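Long-range contacts in mandelate racemase/muconate lactonizing enzyme family protein (Bradyrhizobium sp. ORS 278, PDB 3TOY), which belongs to the mandelate racemase/muconate lactonizing enzyme family of the enolase superfamily and joins a capping alpha+beta domain to a metal-binding barrel domain: residues G31-A36 with L88-G93; G55-I60 with D344-I349; G70-F75 with D131-D136. All coordinates share one frame; numbering follows the deposited sequence.

Contact 1: G31-A36 with L88-G93; sequences GVTARA and LVEDIG
V32 to A34 of strand 31-36 lie along helix 88-93, the strand and helix segments running antiparallel, their axes 178° apart and 7.1 Å at closest approach. V32 points into the helix surface: CG1, held anti to the backbone N, meets V89 CG1 at 3.6 Å, the two valine side chains crossing at about a right angle. The other methyl, V32 CG2, sits against G93 CA at 3.6 Å, where the glycine has no side chain to intervene. Two residues on, the A34 methyl packs on V89 CG1. E90, its chain extended beyond CG, reaches across to the strand, and its OE2 accepts the amide hydrogen of A34 N at 2.9 Å and 166°, on the anti side of the carboxylate and 22° out of its plane. A water donates to both V32 O and E90 O, 2.6 Å from V32 O. On the strand's other edge T33 and R35 make backbone hydrogen bonds with D61 and L59 of strand 50-64, while helix 122-142 also covers V32 and V89. The carboxylate and the water thus bind backbone polar groups along one margin of the strand, beside an apolar seam of valine, alanine and glycine.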
ATOM      1  N   GLY A  31     -42.976  15.633 -26.503  1.00 39.57           N
ATOM      2  CA  GLY A  31     -42.036  16.601 -27.027  1.00 42.21           C
ATOM      3  C   GLY A  31     -41.178  17.242 -25.962  1.00 40.15           C
ATOM      4  O   GLY A  31     -41.454  17.121 -24.766  1.00 39.02           O
ATOM      5  N   VAL A  32     -40.155  17.951 -26.416  1.00 37.57           N
ATOM      6  CA  VAL A  32     -39.240  18.630 -25.528  1.00 35.27           C
ATOM      7  C   VAL A  32     -38.890  19.983 -26.133  1.00 37.90           C
ATOM      8  O   VAL A  32     -38.489  20.074 -27.292  1.00 39.41           O
ATOM      9  CB  VAL A  32     -37.955  17.769 -25.344  1.00 34.23           C
ATOM     10  CG1 VAL A  32     -36.882  18.552 -24.636  1.00 34.93           C
ATOM     11  CG2 VAL A  32     -38.300  16.500 -24.585  1.00 31.81           C
ATOM     12  N   THR A  33     -39.037  21.046 -25.353  1.00 34.91           N
ATOM     13  CA  THR A  33     -38.595  22.338 -25.817  1.00 38.91           C
ATOM     14  C   THR A  33     -37.713  22.969 -24.752  1.00 40.19           C
ATOM     15  O   THR A  33     -37.858  22.684 -23.569  1.00 42.27           O
ATOM     16  CB  THR A  33     -39.787  23.264 -26.159  1.00 45.26           C
ATOM     17  OG1 THR A  33     -40.447  23.677 -24.957  1.00 48.36           O
ATOM     18  CG2 THR A  33     -40.771  22.530 -27.045  1.00 49.45           C
ATOM     19  N   ALA A  34     -36.791  23.813 -25.186  1.00 31.54           N
ATOM     20  CA  ALA A  34     -35.901  24.497 -24.270  1.00 36.45           C
ATOM     21  C   ALA A  34     -35.847  25.966 -24.609  1.00 39.49           C
ATOM     22  O   ALA A  34     -35.794  26.342 -25.783  1.00 39.58           O
ATOM     23  CB  ALA A  34     -34.489  23.877 -24.360  1.00 35.54           C
ATOM     24  N   ARG A  35     -35.847  26.807 -23.585  1.00 37.72           N
ATOM     25  CA  ARG A  35     -35.685  28.237 -23.807  1.00 40.54           C
ATOM     26  C   ARG A  35     -34.542  28.801 -22.980  1.00 37.87           C
ATOM     27  O   ARG A  35     -34.324  28.379 -21.843  1.00 37.51           O
ATOM     28  CB  ARG A  35     -36.979  28.987 -23.477  1.00 37.09           C
ATOM     29  CG  ARG A  35     -38.190  28.572 -24.334  1.00 42.85           C
ATOM     30  CD  ARG A  35     -39.456  29.280 -23.851  1.00 43.61           C
ATOM     31  NE  ARG A  35     -39.973  28.705 -22.612  1.00 46.29           N
ATOM     32  CZ  ARG A  35     -40.962  29.230 -21.895  1.00 51.99           C
ATOM     33  NH1 ARG A  35     -41.557  30.347 -22.297  1.00 46.62           N
ATOM     34  NH2 ARG A  35     -41.365  28.631 -20.782  1.00 50.76           N
ATOM     35  N   ALA A  36     -33.834  29.769 -23.546  1.00 34.73           N
ATOM     36  CA  ALA A  36     -32.749  30.449 -22.851  1.00 33.24           C
ATOM     37  C   ALA A  36     -33.218  31.778 -22.257  1.00 41.77           C
ATOM     38  O   ALA A  36     -33.908  32.554 -22.925  1.00 41.78           O
ATOM     39  CB  ALA A  36     -31.584  30.678 -23.818  1.00 32.88           C
ATOM     40  N   LEU A  88     -28.942  20.978 -27.833  1.00 37.95           N
ATOM     41  CA  LEU A  88     -28.739  19.619 -27.344  1.00 34.83           C
ATOM     42  C   LEU A  88     -29.994  19.062 -26.692  1.00 28.05           C
ATOM     43  O   LEU A  88     -30.397  17.924 -26.962  1.00 31.07           O
ATOM     44  CB  LEU A  88     -27.566  19.584 -26.366  1.00 31.11           C
ATOM     45  CG  LEU A  88     -26.229  19.679 -27.100  1.00 35.84           C
ATOM     46  CD1 LEU A  88     -25.154  20.011 -26.088  1.00 33.69           C
ATOM     47  CD2 LEU A  88     -25.897  18.377 -27.860  1.00 34.34           C
ATOM     48  N   VAL A  89     -30.622  19.859 -25.834  1.00 30.99           N
ATOM     49  CA  VAL A  89     -31.818  19.408 -25.152  1.00 34.40           C
ATOM     50  C   VAL A  89     -32.917  19.091 -26.179  1.00 35.77           C
ATOM     51  O   VAL A  89     -33.599  18.076 -26.084  1.00 35.75           O
ATOM     52  CB  VAL A  89     -32.334  20.458 -24.167  1.00 34.29           C
ATOM     53  CG1 VAL A  89     -33.720  20.059 -23.663  1.00 36.44           C
ATOM     54  CG2 VAL A  89     -31.356  20.625 -22.984  1.00 29.45           C
ATOM     55  N   GLU A  90     -33.073  19.968 -27.169  1.00 38.65           N
ATOM     56  CA  GLU A  90     -34.132  19.787 -28.155  1.00 34.57           C
ATOM     57  C   GLU A  90     -33.836  18.621 -29.070  1.00 33.76           C
ATOM     58  O   GLU A  90     -34.731  17.814 -29.358  1.00 36.66           O
ATOM     59  CB  GLU A  90     -34.413  21.100 -28.916  1.00 34.43           C
ATOM     60  CG  GLU A  90     -35.103  22.102 -27.993  1.00 38.02           C
ATOM     61  CD  GLU A  90     -35.772  23.280 -28.701  1.00 50.37           C
ATOM     62  OE1 GLU A  90     -35.372  23.618 -29.843  1.00 42.52           O
ATOM     63  OE2 GLU A  90     -36.694  23.876 -28.086  1.00 47.56           O
ATOM     64  N   ASP A  91     -32.578  18.500 -29.482  1.00 30.28           N
ATOM     65  CA  ASP A  91     -32.149  17.395 -30.327  1.00 35.39           C
ATOM     66  C   ASP A  91     -32.344  16.055 -29.616  1.00 36.04           C
ATOM     67  O   ASP A  91     -32.912  15.123 -30.185  1.00 33.74           O
ATOM     68  CB  ASP A  91     -30.684  17.567 -30.733  1.00 42.02           C
ATOM     69  CG  ASP A  91     -30.524  18.357 -32.017  1.00 56.94           C
ATOM     70  OD1 ASP A  91     -31.478  19.065 -32.403  1.00 56.00           O
ATOM     71  OD2 ASP A  91     -29.446  18.269 -32.641  1.00 58.75           O
ATOM     72  N   ILE A  92     -31.871  15.960 -28.374  1.00 37.36           N
ATOM     73  CA  ILE A  92     -32.010  14.718 -27.607  1.00 35.71           C
ATOM     74  C   ILE A  92     -33.476  14.451 -27.336  1.00 36.31           C
ATOM     75  O   ILE A  92     -33.960  13.333 -27.507  1.00 34.33           O
ATOM     76  CB  ILE A  92     -31.239  14.803 -26.270  1.00 37.70           C
ATOM     77  CG1 ILE A  92     -29.761  15.058 -26.552  1.00 32.33           C
ATOM     78  CG2 ILE A  92     -31.467  13.542 -25.438  1.00 43.75           C
ATOM     79  CD1 ILE A  92     -28.931  15.355 -25.305  1.00 36.33           C
ATOM     80  N   GLY A  93     -34.189  15.497 -26.925  1.00 39.14           N
ATOM     81  CA  GLY A  93     -35.597  15.369 -26.591  1.00 41.66           C
ATOM     82  C   GLY A  93     -36.404  14.883 -27.776  1.00 43.03           C
ATOM     83  O   GLY A  93     -37.276  14.017 -27.648  1.00 43.10           O
TER
HETATM   84  O   HOH W   1     -37.496  18.614 -29.240  1.00 40.14           O

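Contact 2: G55-I60 with D344-I349; sequences GPLVLI and DFAGAI
L57 is the main bump of strand 55-60, and its two methyls both pack on the turn at F345 and A346. CD1 settles into a hollow of backbone and methyl, 3.7 Å from both A346 CA and F345 O and 3.8 Å from A346 CB, while CD2 lies against F345 CB at 3.9 Å. The leucine and phenylalanine side chains meet at a slant. Beside them G55 offers a flat spot, and its CA comes within 4.1 Å of F345 CD1. Further along the strand L59 and I349 reach toward each other tip to tip, L59 CD2 to I349 CD1 at 3.8 Å. I349 has CG1 tucked between its own backbone N and carbonyl carbon (chi1 56°), a placing that also brings CG1 to 4.1 Å from L57 CD1. The bend of the loop, with I349 N bonded to A346 O, sets F345, A346 and I349 round the leucine. T39 OG1 bonds to both F345 O and G55 O, F75 stacks on the F345 ring, and V377 touches L59 and I349. Such apolar packing of the N-terminal domain's sheet against a loop following a barrel strand forms part of the interface between capping domain and barrel in the enolase superfamily.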
ATOM      1  N   GLY A  55     -27.869  35.708 -14.574  1.00 38.49           N
ATOM      2  CA  GLY A  55     -28.169  34.278 -14.540  1.00 34.79           C
ATOM      3  C   GLY A  55     -28.558  33.716 -15.893  1.00 37.06           C
ATOM      4  O   GLY A  55     -29.742  33.720 -16.255  1.00 39.65           O
ATOM      5  N   PRO A  56     -27.573  33.212 -16.653  1.00 32.89           N
ATOM      6  CA  PRO A  56     -27.917  32.528 -17.898  1.00 34.13           C
ATOM      7  C   PRO A  56     -28.494  31.149 -17.592  1.00 40.78           C
ATOM      8  O   PRO A  56     -27.787  30.291 -17.046  1.00 34.63           O
ATOM      9  CB  PRO A  56     -26.582  32.453 -18.653  1.00 34.59           C
ATOM     10  CG  PRO A  56     -25.506  32.696 -17.622  1.00 34.34           C
ATOM     11  CD  PRO A  56     -26.125  33.193 -16.360  1.00 34.42           C
ATOM     12  N   LEU A  57     -29.786  30.956 -17.887  1.00 36.91           N
ATOM     13  CA  LEU A  57     -30.478  29.702 -17.581  1.00 29.59           C
ATOM     14  C   LEU A  57     -31.067  29.082 -18.841  1.00 39.01           C
ATOM     15  O   LEU A  57     -31.377  29.778 -19.804  1.00 38.65           O
ATOM     16  CB  LEU A  57     -31.617  29.916 -16.585  1.00 31.58           C
ATOM     17  CG  LEU A  57     -31.393  30.792 -15.355  1.00 35.15           C
ATOM     18  CD1 LEU A  57     -32.660  30.826 -14.473  1.00 33.00           C
ATOM     19  CD2 LEU A  57     -30.195  30.257 -14.567  1.00 34.27           C
ATOM     20  N   VAL A  58     -31.226  27.767 -18.826  1.00 33.59           N
ATOM     21  CA  VAL A  58     -31.976  27.054 -19.857  1.00 30.53           C
ATOM     22  C   VAL A  58     -33.181  26.416 -19.182  1.00 37.62           C
ATOM     23  O   VAL A  58     -33.037  25.624 -18.247  1.00 35.06           O
ATOM     24  CB  VAL A  58     -31.125  25.967 -20.549  1.00 33.07           C
ATOM     25  CG1 VAL A  58     -31.982  25.087 -21.481  1.00 31.65           C
ATOM     26  CG2 VAL A  58     -29.958  26.600 -21.305  1.00 35.65           C
ATOM     27  N   LEU A  59     -34.381  26.765 -19.649  1.00 30.61           N
ATOM     28  CA  LEU A  59     -35.616  26.267 -19.056  1.00 30.73           C
ATOM     29  C   LEU A  59     -36.149  25.158 -19.930  1.00 33.68           C
ATOM     30  O   LEU A  59     -36.311  25.334 -21.144  1.00 35.08           O
ATOM     31  CB  LEU A  59     -36.651  27.405 -18.945  1.00 30.58           C
ATOM     32  CG  LEU A  59     -36.115  28.723 -18.387  1.00 36.83           C
ATOM     33  CD1 LEU A  59     -37.226  29.799 -18.322  1.00 40.31           C
ATOM     34  CD2 LEU A  59     -35.484  28.507 -16.990  1.00 37.51           C
ATOM     35  N   ILE A  60     -36.413  24.009 -19.322  1.00 27.76           N
ATOM     36  CA  ILE A  60     -36.670  22.783 -20.055  1.00 28.86           C
ATOM     37  C   ILE A  60     -38.089  22.357 -19.784  1.00 28.76           C
ATOM     38  O   ILE A  60     -38.530  22.320 -18.632  1.00 34.08           O
ATOM     39  CB  ILE A  60     -35.679  21.647 -19.603  1.00 31.74           C
ATOM     40  CG1 ILE A  60     -34.232  22.052 -19.913  1.00 30.24           C
ATOM     41  CG2 ILE A  60     -36.058  20.305 -20.189  1.00 32.62           C
ATOM     42  CD1 ILE A  60     -33.139  21.003 -19.496  1.00 29.37           C
ATOM     43  N   ASP A 344     -29.707  31.958  -5.588  1.00 42.55           N
ATOM     44  CA  ASP A 344     -30.991  31.977  -6.282  1.00 40.35           C
ATOM     45  C   ASP A 344     -30.904  32.630  -7.663  1.00 41.79           C
ATOM     46  O   ASP A 344     -31.112  33.839  -7.797  1.00 48.99           O
ATOM     47  CB  ASP A 344     -32.020  32.706  -5.406  1.00 35.82           C
ATOM     48  CG  ASP A 344     -33.447  32.562  -5.914  1.00 45.93           C
ATOM     49  OD1 ASP A 344     -33.694  31.784  -6.856  1.00 46.71           O
ATOM     50  OD2 ASP A 344     -34.333  33.228  -5.344  1.00 49.56           O
ATOM     51  N   PHE A 345     -30.606  31.833  -8.686  1.00 34.65           N
ATOM     52  CA  PHE A 345     -30.540  32.350 -10.052  1.00 39.34           C
ATOM     53  C   PHE A 345     -31.912  32.381 -10.727  1.00 39.62           C
ATOM     54  O   PHE A 345     -32.147  33.200 -11.625  1.00 42.41           O
ATOM     55  CB  PHE A 345     -29.621  31.504 -10.940  1.00 36.02           C
ATOM     56  CG  PHE A 345     -28.150  31.630 -10.621  1.00 39.07           C
ATOM     57  CD1 PHE A 345     -27.475  32.831 -10.814  1.00 39.63           C
ATOM     58  CD2 PHE A 345     -27.436  30.522 -10.173  1.00 40.97           C
ATOM     59  CE1 PHE A 345     -26.118  32.938 -10.528  1.00 41.09           C
ATOM     60  CE2 PHE A 345     -26.075  30.609  -9.891  1.00 37.76           C
ATOM     61  CZ  PHE A 345     -25.410  31.815 -10.070  1.00 36.78           C
ATOM     62  N   ALA A 346     -32.792  31.474 -10.323  1.00 35.49           N
ATOM     63  CA  ALA A 346     -34.039  31.261 -11.048  1.00 37.60           C
ATOM     64  C   ALA A 346     -35.286  31.937 -10.472  1.00 37.94           C
ATOM     65  O   ALA A 346     -36.362  31.843 -11.077  1.00 38.50           O
ATOM     66  CB  ALA A 346     -34.298  29.768 -11.229  1.00 39.71           C
ATOM     67  N   GLY A 347     -35.169  32.584  -9.313  1.00 36.35           N
ATOM     68  CA  GLY A 347     -36.354  33.087  -8.616  1.00 39.22           C
ATOM     69  C   GLY A 347     -37.184  33.985  -9.530  1.00 43.60           C
ATOM     70  O   GLY A 347     -38.412  33.909  -9.564  1.00 44.26           O
ATOM     71  N   ALA A 348     -36.492  34.815 -10.294  1.00 42.55           N
ATOM     72  CA  ALA A 348     -37.145  35.796 -11.149  1.00 44.00           C
ATOM     73  C   ALA A 348     -38.086  35.159 -12.170  1.00 44.39           C
ATOM     74  O   ALA A 348     -39.079  35.777 -12.571  1.00 45.12           O
ATOM     75  CB  ALA A 348     -36.104  36.654 -11.840  1.00 40.27           C
ATOM     76  N   ILE A 349     -37.796  33.927 -12.591  1.00 36.68           N
ATOM     77  CA  ILE A 349     -38.627  33.275 -13.614  1.00 36.12           C
ATOM     78  C   ILE A 349     -39.485  32.108 -13.128  1.00 33.69           C
ATOM     79  O   ILE A 349     -40.070  31.383 -13.929  1.00 36.19           O
ATOM     80  CB  ILE A 349     -37.815  32.880 -14.873  1.00 35.22           C
ATOM     81  CG1 ILE A 349     -36.625  31.965 -14.508  1.00 38.31           C
ATOM     82  CG2 ILE A 349     -37.319  34.129 -15.594  1.00 40.29           C
ATOM     83  CD1 ILE A 349     -37.052  30.540 -14.168  1.00 32.25           C
TER

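Contact 3: G70-F75 with D131-D136; sequences GHSYLF and DMAFWD
H71 and D136 make the polar part of this contact: H71 N donates to D136 OD2 at 2.7 Å and 160°, approaching from above the carboxylate plane, 42° out of it. D136 CG stands anti to its N, a setting that carries the carboxylate off the helix to the strand's backbone. D136 OD2 also accepts from Q140 NE2, and D136 OD1 takes the amide of L368, so several bonds hold this buried carboxylate. The H71 ring leans obliquely past it and gives its ND1 to D61. A weaker polar touch is the CA-H...O contact of G70 CA with A133 O, 3.5 Å long, where the lack of a side chain lets the strand lie close. Strand 69-75 is an outermost strand of the antiparallel sheet within this chain, and segment 131-136 of helix 122-142 runs at 144° to segment 70-75, part of the alpha+beta N-terminal domain of the enolase superfamily. Close packing centres on S72: its CB lies 3.7 Å from M132 CB and 3.6 Å from A133 N, and its OG, bonded to G129 O, rests by the A133 methyl. M132, bent at chi3, swings its CE to Y73 O at 4.1 Å and, more loosely, to L74 CD2.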
ATOM      1  N   GLY A  70     -43.362  18.311 -17.690  1.00 36.75           N
ATOM      2  CA  GLY A  70     -42.264  18.344 -16.711  1.00 32.19           C
ATOM      3  C   GLY A  70     -41.363  19.536 -16.964  1.00 28.79           C
ATOM      4  O   GLY A  70     -41.104  19.900 -18.112  1.00 34.85           O
ATOM      5  N   HIS A  71     -40.870  20.144 -15.892  1.00 30.16           N
ATOM      6  CA  HIS A  71     -40.012  21.293 -16.008  1.00 27.89           C
ATOM      7  C   HIS A  71     -38.708  21.052 -15.233  1.00 32.38           C
ATOM      8  O   HIS A  71     -38.707  20.360 -14.220  1.00 34.11           O
ATOM      9  CB  HIS A  71     -40.666  22.524 -15.378  1.00 33.42           C
ATOM     10  CG  HIS A  71     -42.049  22.815 -15.882  1.00 41.65           C
ATOM     11  ND1 HIS A  71     -42.290  23.356 -17.128  1.00 48.73           N
ATOM     12  CD2 HIS A  71     -43.260  22.664 -15.295  1.00 50.22           C
ATOM     13  CE1 HIS A  71     -43.592  23.517 -17.289  1.00 51.75           C
ATOM     14  NE2 HIS A  71     -44.202  23.107 -16.192  1.00 51.68           N
ATOM     15  N   SER A  72     -37.637  21.682 -15.694  1.00 34.27           N
ATOM     16  CA  SER A  72     -36.397  21.776 -14.929  1.00 31.70           C
ATOM     17  C   SER A  72     -35.628  22.933 -15.522  1.00 33.59           C
ATOM     18  O   SER A  72     -35.995  23.439 -16.584  1.00 35.08           O
ATOM     19  CB  SER A  72     -35.601  20.476 -15.079  1.00 30.40           C
ATOM     20  OG  SER A  72     -35.052  20.396 -16.382  1.00 32.59           O
ATOM     21  N   TYR A  73     -34.582  23.395 -14.848  1.00 28.37           N
ATOM     22  CA  TYR A  73     -33.695  24.372 -15.485  1.00 27.80           C
ATOM     23  C   TYR A  73     -32.215  24.061 -15.220  1.00 33.32           C
ATOM     24  O   TYR A  73     -31.858  23.354 -14.242  1.00 34.93           O
ATOM     25  CB  TYR A  73     -34.008  25.819 -15.031  1.00 30.34           C
ATOM     26  CG  TYR A  73     -33.551  26.130 -13.616  1.00 31.35           C
ATOM     27  CD1 TYR A  73     -32.276  26.650 -13.371  1.00 31.82           C
ATOM     28  CD2 TYR A  73     -34.383  25.890 -12.532  1.00 30.64           C
ATOM     29  CE1 TYR A  73     -31.841  26.916 -12.066  1.00 28.28           C
ATOM     30  CE2 TYR A  73     -33.969  26.153 -11.238  1.00 30.62           C
ATOM     31  CZ  TYR A  73     -32.693  26.655 -11.015  1.00 32.30           C
ATOM     32  OH  TYR A  73     -32.291  26.918  -9.736  1.00 29.45           O
ATOM     33  N   LEU A  74     -31.382  24.586 -16.106  1.00 29.52           N
ATOM     34  CA  LEU A  74     -29.933  24.540 -15.998  1.00 30.28           C
ATOM     35  C   LEU A  74     -29.394  25.946 -15.805  1.00 38.58           C
ATOM     36  O   LEU A  74     -29.859  26.885 -16.470  1.00 32.91           O
ATOM     37  CB  LEU A  74     -29.349  23.977 -17.285  1.00 24.49           C
ATOM     38  CG  LEU A  74     -29.836  22.593 -17.695  1.00 27.73           C
ATOM     39  CD1 LEU A  74     -29.260  22.247 -19.063  1.00 31.08           C
ATOM     40  CD2 LEU A  74     -29.449  21.539 -16.662  1.00 29.77           C
ATOM     41  N   PHE A  75     -28.448  26.104 -14.871  1.00 32.89           N
ATOM     42  CA  PHE A  75     -27.593  27.294 -14.833  1.00 30.62           C
ATOM     43  C   PHE A  75     -26.480  27.026 -15.811  1.00 37.95           C
ATOM     44  O   PHE A  75     -25.817  25.980 -15.730  1.00 30.71           O
ATOM     45  CB  PHE A  75     -27.018  27.522 -13.431  1.00 30.52           C
ATOM     46  CG  PHE A  75     -25.971  28.594 -13.372  1.00 32.99           C
ATOM     47  CD1 PHE A  75     -26.310  29.934 -13.538  1.00 27.34           C
ATOM     48  CD2 PHE A  75     -24.635  28.272 -13.151  1.00 32.26           C
ATOM     49  CE1 PHE A  75     -25.351  30.907 -13.477  1.00 32.96           C
ATOM     50  CE2 PHE A  75     -23.674  29.254 -13.101  1.00 31.50           C
ATOM     51  CZ  PHE A  75     -24.021  30.570 -13.257  1.00 34.32           C
ATOM     52  N   ASP A 131     -33.386  14.517 -17.198  1.00 27.46           N
ATOM     53  CA  ASP A 131     -33.728  13.641 -16.090  1.00 29.16           C
ATOM     54  C   ASP A 131     -34.549  14.357 -15.013  1.00 25.37           C
ATOM     55  O   ASP A 131     -35.533  13.811 -14.503  1.00 29.76           O
ATOM     56  CB  ASP A 131     -32.450  13.015 -15.472  1.00 23.94           C
ATOM     57  CG  ASP A 131     -32.779  12.058 -14.346  1.00 24.52           C
ATOM     58  OD1 ASP A 131     -33.060  10.869 -14.625  1.00 29.72           O
ATOM     59  OD2 ASP A 131     -32.777  12.510 -13.181  1.00 26.40           O
ATOM     60  N   MET A 132     -34.152  15.561 -14.645  1.00 23.86           N
ATOM     61  CA  MET A 132     -34.884  16.305 -13.606  1.00 24.55           C
ATOM     62  C   MET A 132     -36.325  16.590 -14.066  1.00 29.56           C
ATOM     63  O   MET A 132     -37.280  16.458 -13.297  1.00 30.20           O
ATOM     64  CB  MET A 132     -34.187  17.627 -13.280  1.00 30.17           C
ATOM     65  CG  MET A 132     -32.967  17.488 -12.358  1.00 24.97           C
ATOM     66  SD  MET A 132     -32.257  19.066 -11.918  1.00 30.88           S
ATOM     67  CE  MET A 132     -31.324  19.428 -13.402  1.00 29.59           C
ATOM     68  N   ALA A 133     -36.460  16.990 -15.323  1.00 30.71           N
ATOM     69  CA  ALA A 133     -37.786  17.269 -15.873  1.00 34.81           C
ATOM     70  C   ALA A 133     -38.641  16.000 -15.910  1.00 34.92           C
ATOM     71  O   ALA A 133     -39.847  16.064 -15.655  1.00 29.40           O
ATOM     72  CB  ALA A 133     -37.672  17.910 -17.243  1.00 30.35           C
ATOM     73  N   PHE A 134     -38.039  14.834 -16.176  1.00 29.29           N
ATOM     74  CA  PHE A 134     -38.832  13.593 -16.139  1.00 27.36           C
ATOM     75  C   PHE A 134     -39.398  13.315 -14.748  1.00 33.59           C
ATOM     76  O   PHE A 134     -40.555  12.922 -14.590  1.00 31.15           O
ATOM     77  CB  PHE A 134     -38.059  12.334 -16.560  1.00 28.00           C
ATOM     78  CG  PHE A 134     -37.389  12.410 -17.902  1.00 35.27           C
ATOM     79  CD1 PHE A 134     -37.965  13.083 -18.977  1.00 35.36           C
ATOM     80  CD2 PHE A 134     -36.181  11.744 -18.100  1.00 31.72           C
ATOM     81  CE1 PHE A 134     -37.325  13.121 -20.209  1.00 35.89           C
ATOM     82  CE2 PHE A 134     -35.537  11.785 -19.317  1.00 32.44           C
ATOM     83  CZ  PHE A 134     -36.110  12.467 -20.381  1.00 36.90           C
ATOM     84  N   TRP A 135     -38.560  13.449 -13.724  1.00 31.83           N
ATOM     85  CA  TRP A 135     -39.029  13.189 -12.376  1.00 29.19           C
ATOM     86  C   TRP A 135     -40.073  14.231 -11.979  1.00 30.19           C
ATOM     87  O   TRP A 135     -41.032  13.937 -11.252  1.00 31.50           O
ATOM     88  CB  TRP A 135     -37.845  13.216 -11.382  1.00 29.35           C
ATOM     89  CG  TRP A 135     -37.092  11.905 -11.322  1.00 27.31           C
ATOM     90  CD1 TRP A 135     -35.904  11.603 -11.930  1.00 28.65           C
ATOM     91  CD2 TRP A 135     -37.480  10.729 -10.596  1.00 30.54           C
ATOM     92  NE1 TRP A 135     -35.534  10.304 -11.629  1.00 26.14           N
ATOM     93  CE2 TRP A 135     -36.482   9.753 -10.807  1.00 26.39           C
ATOM     94  CE3 TRP A 135     -38.577  10.403  -9.791  1.00 29.68           C
ATOM     95  CZ2 TRP A 135     -36.562   8.474 -10.260  1.00 29.29           C
ATOM     96  CZ3 TRP A 135     -38.657   9.127  -9.263  1.00 30.96           C
ATOM     97  CH2 TRP A 135     -37.649   8.185  -9.482  1.00 32.86           C
ATOM     98  N   ASP A 136     -39.858  15.461 -12.417  1.00 31.74           N
ATOM     99  CA  ASP A 136     -40.803  16.529 -12.111  1.00 33.42           C
ATOM    100  C   ASP A 136     -42.177  16.138 -12.649  1.00 34.55           C
ATOM    101  O   ASP A 136     -43.193  16.307 -11.978  1.00 35.71           O
ATOM    102  CB  ASP A 136     -40.374  17.836 -12.769  1.00 29.08           C
ATOM    103  CG  ASP A 136     -41.431  18.913 -12.619  1.00 38.35           C
ATOM    104  OD1 ASP A 136     -41.648  19.367 -11.486  1.00 35.67           O
ATOM    105  OD2 ASP A 136     -42.063  19.278 -13.630  1.00 33.79           O
TER

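How the contacts relate
All three contacts use the antiparallel sheet of the N-terminal domain, one strand each: 29-47 in contact 1, 50-64 in contact 2 and 69-75 in contact 3. Strand 50-64 lies between the other two, so contact 2 touches both through backbone hydrogen bonds, R35 O to L59 N and I60 N to S72 O; its centre is about 16 Å from that of contact 1 and 12 Å from that of contact 3. Contacts 1 and 3, centres about 11 Å apart, do not touch. Along the chain contact 1 alternates with the others, and contact 3 falls between the segments of contact 2. V58 and I60 face helix 82-95 while L57 and L59 face the barrel-domain loop, so the two sides of strand 50-64 serve both domains.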